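PDB 1E6Y: methyl-coenzyme M reductase I beta subunit from Methanosarcina barkeri, which forms part of the nickel enzyme, carrying coenzyme F430, that reduces methyl-coenzyme M with coenzyme B to methane and a mixed heterodisulfide, the last step of methanogenesis. Local coordinates for residues G259-R271 with T327-T339. Residues are numbered along the deposited sequence; the frame is centred on the assembly and turned at random.
Sequences GTIGTVIESVVRR and TLLYFNDILEKET
I265 and F331 interlock in a buried, apolar helix-helix contact within the C-terminal domain. Helix segments 261-271 and 327-339 cross at -50°, with their axes 9.5 Å apart at closest approach. I265 is a knob among F331, I334, L335 and E338. Its CG1 lies 3.4 Å from F331 CE1, obliquely to the ring. Its CD1 presses on I334, tightly, with CD1 to I334 CG2 at 3.4 Å. F331 returns the fit among I261, V264, I265 and V268. Its CG is anti to the backbone N (chi1 171°), which carries the ring across to the 261-271 helix segment. V268 CG2 meets the ring edge at F331 CZ, 3.8 Å away. At one end, I261 CD1 lies 3.8 Å from T327 CA. At the other, V269 CG2 touches L335 CD1 and, at 3.7 Å, T339 CG2. With an alanine in place of I265, the F331 ring is likely to lose its closest neighbour, and a gap would probably open between it and I334. T260 and T263 form a capping box at the start of the helix that begins at I261. T260 OG1 and E338 OE1 hydrogen-bond to I107 and Y2 of the gamma subunit. The two reciprocal knobs are typical of knobs-into-holes packing between helices, here beside the gamma subunit.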
loop_
_atom_site.group_PDB
_atom_site.type_symbol
_atom_site.label_atom_id
_atom_site.label_comp_id
_atom_site.label_asym_id
_atom_site.label_seq_id
_atom_site.Cartn_x
_atom_site.Cartn_y
_atom_site.Cartn_z
ATOM N N GLY E 259 -40.055 -24.383 8.282
ATOM C CA GLY E 259 -39.772 -23.044 8.770
ATOM C C GLY E 259 -39.089 -22.118 7.786
ATOM O O GLY E 259 -38.539 -22.548 6.771
ATOM N N THR E 260 -39.125 -20.829 8.106
ATOM C CA THR E 260 -38.562 -19.783 7.263
ATOM C C THR E 260 -37.802 -18.818 8.170
ATOM O O THR E 260 -37.833 -18.960 9.395
ATOM C CB THR E 260 -39.679 -18.992 6.543
ATOM O OG1 THR E 260 -40.509 -18.348 7.519
ATOM C CG2 THR E 260 -40.545 -19.922 5.693
ATOM N N ILE E 261 -37.167 -17.809 7.578
ATOM C CA ILE E 261 -36.594 -16.712 8.355
ATOM C C ILE E 261 -37.655 -16.110 9.283
ATOM O O ILE E 261 -37.386 -15.843 10.455
ATOM C CB ILE E 261 -36.038 -15.599 7.429
ATOM C CG1 ILE E 261 -34.885 -16.151 6.584
ATOM C CG2 ILE E 261 -35.564 -14.407 8.259
ATOM C CD1 ILE E 261 -34.460 -15.238 5.449
ATOM N N GLY E 262 -38.878 -15.985 8.769
ATOM C CA GLY E 262 -39.967 -15.401 9.534
ATOM C C GLY E 262 -40.402 -16.196 10.752
ATOM O O GLY E 262 -40.655 -15.619 11.808
ATOM N N THR E 263 -40.498 -17.517 10.618
ATOM C CA THR E 263 -40.941 -18.356 11.732
ATOM C C THR E 263 -39.856 -18.516 12.798
ATOM O O THR E 263 -40.164 -18.707 13.976
ATOM C CB THR E 263 -41.398 -19.756 11.260
ATOM O OG1 THR E 263 -40.314 -20.429 10.608
ATOM C CG2 THR E 263 -42.576 -19.635 10.299
ATOM N N VAL E 264 -38.594 -18.383 12.396
ATOM C CA VAL E 264 -37.488 -18.377 13.349
ATOM C C VAL E 264 -37.602 -17.160 14.269
ATOM O O VAL E 264 -37.338 -17.251 15.467
ATOM C CB VAL E 264 -36.116 -18.357 12.621
ATOM C CG1 VAL E 264 -34.984 -18.133 13.619
ATOM C CG2 VAL E 264 -35.903 -19.667 11.884
ATOM N N ILE E 265 -38.085 -16.051 13.719
ATOM C CA ILE E 265 -38.322 -14.845 14.504
ATOM C C ILE E 265 -39.396 -15.077 15.568
ATOM O O ILE E 265 -39.232 -14.668 16.716
ATOM C CB ILE E 265 -38.709 -13.657 13.584
ATOM C CG1 ILE E 265 -37.457 -13.159 12.859
ATOM C CG2 ILE E 265 -39.322 -12.516 14.392
ATOM C CD1 ILE E 265 -37.731 -12.398 11.601
ATOM N N GLU E 266 -40.432 -15.833 15.216
ATOM C CA GLU E 266 -41.476 -16.195 16.172
ATOM C C GLU E 266 -40.897 -17.008 17.332
ATOM O O GLU E 266 -41.166 -16.716 18.497
ATOM C CB GLU E 266 -42.576 -16.996 15.474
ATOM C CG GLU E 266 -43.835 -17.185 16.307
ATOM C CD GLU E 266 -44.849 -18.107 15.647
ATOM O OE1 GLU E 266 -44.767 -18.318 14.415
ATOM O OE2 GLU E 266 -45.724 -18.637 16.364
ATOM N N SER E 267 -40.035 -17.968 17.000
ATOM C CA SER E 267 -39.330 -18.773 17.995
ATOM C C SER E 267 -38.470 -17.913 18.912
ATOM O O SER E 267 -38.471 -18.102 20.130
ATOM C CB SER E 267 -38.441 -19.807 17.304
ATOM O OG SER E 267 -39.216 -20.771 16.621
ATOM N N VAL E 268 -37.720 -16.987 18.318
ATOM C CA VAL E 268 -36.788 -16.150 19.065
ATOM C C VAL E 268 -37.525 -15.215 20.019
ATOM O O VAL E 268 -37.160 -15.108 21.192
ATOM C CB VAL E 268 -35.883 -15.320 18.109
ATOM C CG1 VAL E 268 -35.092 -14.268 18.887
ATOM C CG2 VAL E 268 -34.926 -16.247 17.372
ATOM N N VAL E 269 -38.593 -14.585 19.537
ATOM C CA VAL E 269 -39.347 -13.649 20.363
ATOM C C VAL E 269 -40.113 -14.373 21.475
ATOM O O VAL E 269 -40.061 -13.959 22.634
ATOM C CB VAL E 269 -40.330 -12.805 19.513
ATOM C CG1 VAL E 269 -41.055 -11.794 20.392
ATOM C CG2 VAL E 269 -39.571 -12.077 18.409
ATOM N N ARG E 270 -40.727 -15.505 21.136
ATOM C CA ARG E 270 -41.481 -16.301 22.105
ATOM C C ARG E 270 -40.572 -16.715 23.261
ATOM O O ARG E 270 -40.846 -16.441 24.424
ATOM C CB ARG E 270 -42.063 -17.560 21.460
ATOM C CG ARG E 270 -42.869 -18.409 22.441
ATOM C CD ARG E 270 -43.286 -19.739 21.874
ATOM N NE ARG E 270 -42.236 -20.720 21.642
ATOM C CZ ARG E 270 -41.818 -21.138 20.450
ATOM N NH1 ARG E 270 -42.385 -20.644 19.359
ATOM N NH2 ARG E 270 -40.859 -22.050 20.345
ATOM N N ARG E 271 -39.424 -17.301 22.891
ATOM C CA ARG E 271 -38.466 -17.735 23.915
ATOM C C ARG E 271 -37.863 -16.630 24.740
ATOM O O ARG E 271 -37.648 -16.762 25.955
ATOM C CB ARG E 271 -37.372 -18.566 23.224
ATOM C CG ARG E 271 -37.939 -19.898 22.727
ATOM C CD ARG E 271 -36.985 -20.531 21.746
ATOM N NE ARG E 271 -37.342 -21.808 21.169
ATOM C CZ ARG E 271 -37.267 -23.005 21.732
ATOM N NH1 ARG E 271 -37.592 -24.118 21.096
ATOM N NH2 ARG E 271 -36.847 -23.099 22.994
ATOM N N THR E 327 -30.331 -13.644 4.744
ATOM C CA THR E 327 -30.809 -14.171 6.021
ATOM C C THR E 327 -30.367 -13.284 7.183
ATOM O O THR E 327 -31.174 -12.924 8.037
ATOM C CB THR E 327 -30.295 -15.607 6.268
ATOM O OG1 THR E 327 -30.818 -16.485 5.263
ATOM C CG2 THR E 327 -30.733 -16.098 7.633
ATOM N N LEU E 328 -29.086 -12.924 7.199
ATOM C CA LEU E 328 -28.533 -12.063 8.243
ATOM C C LEU E 328 -29.180 -10.677 8.221
ATOM O O LEU E 328 -29.455 -10.097 9.273
ATOM C CB LEU E 328 -27.015 -11.934 8.068
ATOM C CG LEU E 328 -26.111 -12.938 8.794
ATOM C CD1 LEU E 328 -26.601 -14.361 8.571
ATOM C CD2 LEU E 328 -24.676 -12.776 8.302
ATOM N N LEU E 329 -29.460 -10.176 7.018
ATOM C CA LEU E 329 -30.114 -8.881 6.849
ATOM C C LEU E 329 -31.547 -8.942 7.363
ATOM O O LEU E 329 -31.919 -8.222 8.293
ATOM C CB LEU E 329 -30.116 -8.477 5.370
ATOM C CG LEU E 329 -30.153 -6.986 5.004
ATOM C CD1 LEU E 329 -30.015 -6.854 3.494
ATOM C CD2 LEU E 329 -31.442 -6.324 5.473
ATOM N N TYR E 330 -32.329 -9.854 6.798
ATOM C CA TYR E 330 -33.763 -9.846 7.021
ATOM C C TYR E 330 -34.222 -10.444 8.336
ATOM O O TYR E 330 -35.207 -9.975 8.901
ATOM C CB TYR E 330 -34.480 -10.497 5.837
ATOM C CG TYR E 330 -34.450 -9.601 4.627
ATOM C CD1 TYR E 330 -33.616 -9.888 3.548
ATOM C CD2 TYR E 330 -35.052 -8.346 4.671
ATOM C CE1 TYR E 330 -33.361 -8.938 2.562
ATOM C CE2 TYR E 330 -34.804 -7.392 3.697
ATOM C CZ TYR E 330 -33.951 -7.685 2.653
ATOM O OH TYR E 330 -33.617 -6.692 1.765
ATOM N N PHE E 331 -33.452 -11.374 8.896
ATOM C CA PHE E 331 -33.786 -11.868 10.231
ATOM C C PHE E 331 -33.799 -10.701 11.209
ATOM O O PHE E 331 -34.747 -10.535 11.979
ATOM C CB PHE E 331 -32.788 -12.926 10.722
ATOM C CG PHE E 331 -32.978 -13.286 12.172
ATOM C CD1 PHE E 331 -34.046 -14.089 12.562
ATOM C CD2 PHE E 331 -32.211 -12.670 13.159
ATOM C CE1 PHE E 331 -34.365 -14.256 13.914
ATOM C CE2 PHE E 331 -32.521 -12.829 14.512
ATOM C CZ PHE E 331 -33.601 -13.621 14.888
ATOM N N ASN E 332 -32.751 -9.881 11.148
ATOM C CA ASN E 332 -32.583 -8.778 12.082
ATOM C C ASN E 332 -33.477 -7.589 11.759
ATOM O O ASN E 332 -34.044 -6.971 12.660
ATOM C CB ASN E 332 -31.117 -8.350 12.119
ATOM C CG ASN E 332 -30.263 -9.332 12.884
ATOM O OD1 ASN E 332 -30.375 -9.438 14.102
ATOM N ND2 ASN E 332 -29.512 -10.155 12.161
ATOM N N ASP E 333 -33.632 -7.302 10.468
ATOM C CA ASP E 333 -34.545 -6.263 10.002
ATOM C C ASP E 333 -35.975 -6.563 10.462
ATOM O O ASP E 333 -36.610 -5.736 11.118
ATOM C CB ASP E 333 -34.486 -6.179 8.472
ATOM C CG ASP E 333 -35.152 -4.931 7.907
ATOM O OD1 ASP E 333 -35.678 -4.101 8.680
ATOM O OD2 ASP E 333 -35.144 -4.777 6.669
ATOM N N ILE E 334 -36.435 -7.780 10.185
ATOM C CA ILE E 334 -37.799 -8.185 10.521
ATOM C C ILE E 334 -37.984 -8.353 12.033
ATOM O O ILE E 334 -39.056 -8.053 12.566
ATOM C CB ILE E 334 -38.190 -9.504 9.805
ATOM C CG1 ILE E 334 -38.118 -9.318 8.290
ATOM C CG2 ILE E 334 -39.609 -9.913 10.183
ATOM C CD1 ILE E 334 -38.245 -10.618 7.517
ATOM N N LEU E 335 -36.923 -8.766 12.725
ATOM C CA LEU E 335 -36.948 -8.867 14.184
ATOM C C LEU E 335 -37.204 -7.507 14.821
ATOM O O LEU E 335 -37.977 -7.401 15.776
ATOM C CB LEU E 335 -35.625 -9.436 14.711
ATOM C CG LEU E 335 -35.506 -9.611 16.229
ATOM C CD1 LEU E 335 -36.521 -10.634 16.710
ATOM C CD2 LEU E 335 -34.095 -10.049 16.590
ATOM N N GLU E 336 -36.549 -6.472 14.300
ATOM C CA GLU E 336 -36.746 -5.120 14.809
ATOM C C GLU E 336 -38.174 -4.650 14.559
ATOM O O GLU E 336 -38.790 -4.022 15.421
ATOM C CB GLU E 336 -35.766 -4.143 14.155
ATOM C CG GLU E 336 -34.308 -4.346 14.554
ATOM C CD GLU E 336 -33.417 -3.182 14.155
ATOM O OE1 GLU E 336 -33.812 -2.402 13.264
ATOM O OE2 GLU E 336 -32.307 -3.061 14.711
ATOM N N LYS E 337 -38.694 -4.959 13.374
ATOM C CA LYS E 337 -40.048 -4.557 13.003
ATOM C C LYS E 337 -41.109 -5.333 13.774
ATOM O O LYS E 337 -42.193 -4.815 14.045
ATOM C CB LYS E 337 -40.248 -4.719 11.496
ATOM C CG LYS E 337 -39.617 -3.589 10.703
ATOM C CD LYS E 337 -39.530 -3.886 9.223
ATOM C CE LYS E 337 -39.089 -2.642 8.459
ATOM N NZ LYS E 337 -37.783 -2.098 8.944
ATOM N N GLU E 338 -40.729 -6.517 14.246
ATOM C CA GLU E 338 -41.608 -7.352 15.056
ATOM C C GLU E 338 -41.679 -6.895 16.514
ATOM O O GLU E 338 -42.731 -6.999 17.145
ATOM C CB GLU E 338 -41.144 -8.813 14.986
ATOM C CG GLU E 338 -41.972 -9.793 15.817
ATOM C CD GLU E 338 -43.439 -9.820 15.419
ATOM O OE1 GLU E 338 -44.295 -9.783 16.323
ATOM O OE2 GLU E 338 -43.738 -9.895 14.210
ATOM N N THR E 339 -40.580 -6.348 17.028
ATOM C CA THR E 339 -40.428 -6.125 18.467
ATOM C C THR E 339 -40.236 -4.666 18.885
ATOM O O THR E 339 -40.501 -4.311 20.034
ATOM C CB THR E 339 -39.237 -6.931 19.044
ATOM O OG1 THR E 339 -38.026 -6.531 18.390
ATOM C CG2 THR E 339 -39.451 -8.420 18.853
#